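PDB 6ZTK: mialostatin from Ixodes ricinus, which inhibits papain-like cysteine cathepsins of the tick midgut and of the host, and so restrains the digestion of blood proteins. Local coordinates for residues 120-124 and 125-129. Numbering follows the deposited sequence. Where two conformers were deposited one is given.
Sequences YTVPW and QNIKR. With TRT (fragment of triton X-100), chain C.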
# COMPACT_ATOMS: atom_id res chain seq x y z
N TYR A 120 8.93 6.19 3.60
CA TYR A 120 9.74 7.40 3.90
C TYR A 120 9.46 8.45 2.83
O TYR A 120 9.53 8.11 1.63
CB TYR A 120 11.20 7.03 3.90
CG TYR A 120 12.17 8.15 3.96
CD1 TYR A 120 12.37 8.85 5.13
CD2 TYR A 120 12.92 8.47 2.85
CE1 TYR A 120 13.28 9.89 5.23
CE2 TYR A 120 13.84 9.52 2.92
CZ TYR A 120 14.02 10.21 4.11
OH TYR A 120 14.96 11.21 4.17
N THR A 121 9.17 9.67 3.22
CA THR A 121 8.98 10.75 2.22
C THR A 121 9.80 11.96 2.58
O THR A 121 10.09 12.24 3.76
CB THR A 121 7.51 11.14 2.12
OG1 THR A 121 7.07 11.90 3.24
CG2 THR A 121 6.60 9.96 1.95
N VAL A 122 10.15 12.72 1.54
CA VAL A 122 10.78 14.05 1.70
C VAL A 122 9.90 15.00 0.89
O VAL A 122 10.00 15.07 -0.33
CB VAL A 122 12.26 14.04 1.29
CG1 VAL A 122 12.83 15.42 1.57
CG2 VAL A 122 13.07 12.95 1.96
N PRO A 123 8.89 15.61 1.49
CA PRO A 123 7.84 16.29 0.73
C PRO A 123 8.41 17.43 -0.12
O PRO A 123 7.93 17.60 -1.25
CB PRO A 123 6.82 16.80 1.74
CG PRO A 123 7.23 16.24 3.09
CD PRO A 123 8.48 15.44 2.88
N TRP A 124 9.40 18.12 0.40
CA TRP A 124 9.99 19.29 -0.31
C TRP A 124 10.86 18.83 -1.46
O TRP A 124 11.25 19.73 -2.23
CB TRP A 124 10.79 20.19 0.62
CG TRP A 124 11.95 19.58 1.33
CD1 TRP A 124 13.26 19.55 0.93
CD2 TRP A 124 11.90 18.85 2.57
NE1 TRP A 124 14.02 18.93 1.86
CE2 TRP A 124 13.22 18.47 2.89
CE3 TRP A 124 10.89 18.53 3.48
CZ2 TRP A 124 13.55 17.81 4.07
CZ3 TRP A 124 11.21 17.83 4.62
CH2 TRP A 124 12.52 17.46 4.91
N GLN A 125 11.12 17.52 -1.60
CA GLN A 125 11.87 16.96 -2.75
C GLN A 125 11.01 16.00 -3.55
O GLN A 125 11.58 15.31 -4.39
CB GLN A 125 13.10 16.24 -2.26
CG GLN A 125 14.10 17.13 -1.57
CD GLN A 125 15.45 16.47 -1.59
OE1 GLN A 125 15.87 15.83 -0.62
NE2 GLN A 125 16.12 16.61 -2.72
N ASN A 126 9.72 15.93 -3.27
CA ASN A 126 8.76 14.96 -3.88
C ASN A 126 9.32 13.53 -3.91
O ASN A 126 9.04 12.81 -4.90
CB ASN A 126 8.33 15.44 -5.28
CG ASN A 126 7.08 14.73 -5.77
OD1 ASN A 126 6.04 14.70 -5.11
ND2 ASN A 126 7.18 14.14 -6.96
N ILE A 127 10.05 13.10 -2.87
CA ILE A 127 10.64 11.73 -2.73
C ILE A 127 9.72 10.84 -1.90
O ILE A 127 9.17 11.32 -0.89
CB ILE A 127 11.99 11.82 -2.03
CG1 ILE A 127 13.04 12.41 -2.97
CG2 ILE A 127 12.45 10.48 -1.44
CD1 ILE A 127 14.39 12.37 -2.35
N LYS A 128 9.50 9.60 -2.36
CA LYS A 128 8.73 8.59 -1.61
C LYS A 128 9.47 7.28 -1.82
O LYS A 128 9.83 6.94 -2.98
CB LYS A 128 7.31 8.29 -2.11
CG LYS A 128 6.28 9.39 -2.18
CD LYS A 128 4.95 8.81 -2.66
CE LYS A 128 4.98 8.18 -4.03
NZ LYS A 128 4.57 9.14 -5.08
N ARG A 129 9.71 6.53 -0.74
CA ARG A 129 10.45 5.27 -0.78
C ARG A 129 9.80 4.29 0.19
O ARG A 129 9.65 4.63 1.36
CB ARG A 129 11.92 5.46 -0.39
CG ARG A 129 12.71 4.18 -0.19
CD ARG A 129 14.10 4.55 0.30
NE ARG A 129 15.00 3.44 0.54
CZ ARG A 129 16.30 3.59 0.77
NH1 ARG A 129 16.82 4.81 0.79
NH2 ARG A 129 17.07 2.53 0.98
O24 TRT C . 20.17 2.60 2.13
C23 TRT C . 19.54 3.77 1.69
C22 TRT C . 18.18 3.39 1.16
O21 TRT C . 17.16 4.14 1.81
C20 TRT C . 16.66 3.56 3.01
C19 TRT C . 16.79 4.55 4.15
O18 TRT C . 16.10 5.75 3.81
C17 TRT C . 16.50 6.88 4.59
C16 TRT C . 15.64 7.06 5.84
O15 TRT C . 15.18 5.78 6.29
C12 TRT C . 14.72 5.64 7.58
C13 TRT C . 13.96 6.60 8.22
C14 TRT C . 13.52 6.40 9.52
C11 TRT C . 15.01 4.47 8.24
C10 TRT C . 14.55 4.26 9.52
C9 TRT C . 13.82 5.22 10.21
C6 TRT C . 13.43 5.01 11.68
C8 TRT C . 14.57 5.74 12.38
C7 TRT C . 13.48 3.56 12.17
C5 TRT C . 12.17 5.79 12.14
C1 TRT C . 10.73 5.33 11.83
C2 TRT C . 10.35 4.21 12.79
C4 TRT C . 10.60 4.83 10.40
C3 TRT C . 9.77 6.51 12.01
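Tyr120 to Val122 and Ile127 to Arg129 run antiparallel, their axes 4.6 Å apart at the closest, as the last rungs of a hairpin closed by Pro123 to Asn126. Tyr120 and Arg129 form a hydrogen-bonded pair, Tyr120 N to Arg129 O being 2.8 Å and Arg129 N to Tyr120 O 2.9 Å. At the turn Val122 O is gripped twice, from opposite faces of its carbonyl plane, by Gln125 N at 3.0 Å and Ile127 N at 3.2 Å. Asn126 and Ile127 together face Val122, a G1 bulge, with Asn126 in a left-handed backbone conformation (phi 46°).

On the Val122 side of the sheet, Val122 CB meets Ile127 CB at 4.0 Å. With CG1 anti to the backbone N (chi1 -177°), Val122 slides that methyl over one face of the Trp124 indole. Gln125 lies alongside, pointing the same way, with its OE1 3.8 Å from Val122 CG1. Gln125 CG in turn approaches Trp124 CD1 to 3.6 Å, the amide plane turned only 18° from the indole. Further along the same side, the Tyr120 ring takes the Triton X-100 fragment over one face, C16 above its centre. Arg129 was modelled in two conformers, and the one given here overlaps the fragment's polyether chain, so the fit at the guanidinium is doubtful.

The other side carries Thr121 and Lys128, which touch lightly through CG2 and CG; Thr121 OG1 hydrogen-bonds to Val78 O, and Lys128 makes a cation-pi contact with Tyr49 of helix 41-52. Pro123 and Trp124 form the Pro-Trp pair of the second binding hairpin of cystatins, which in relatives packs against the primed side of the protease cleft and probably does so here; strand 78-92 flanks 113-122, and 127-136 is one of the sheet's two outermost strands.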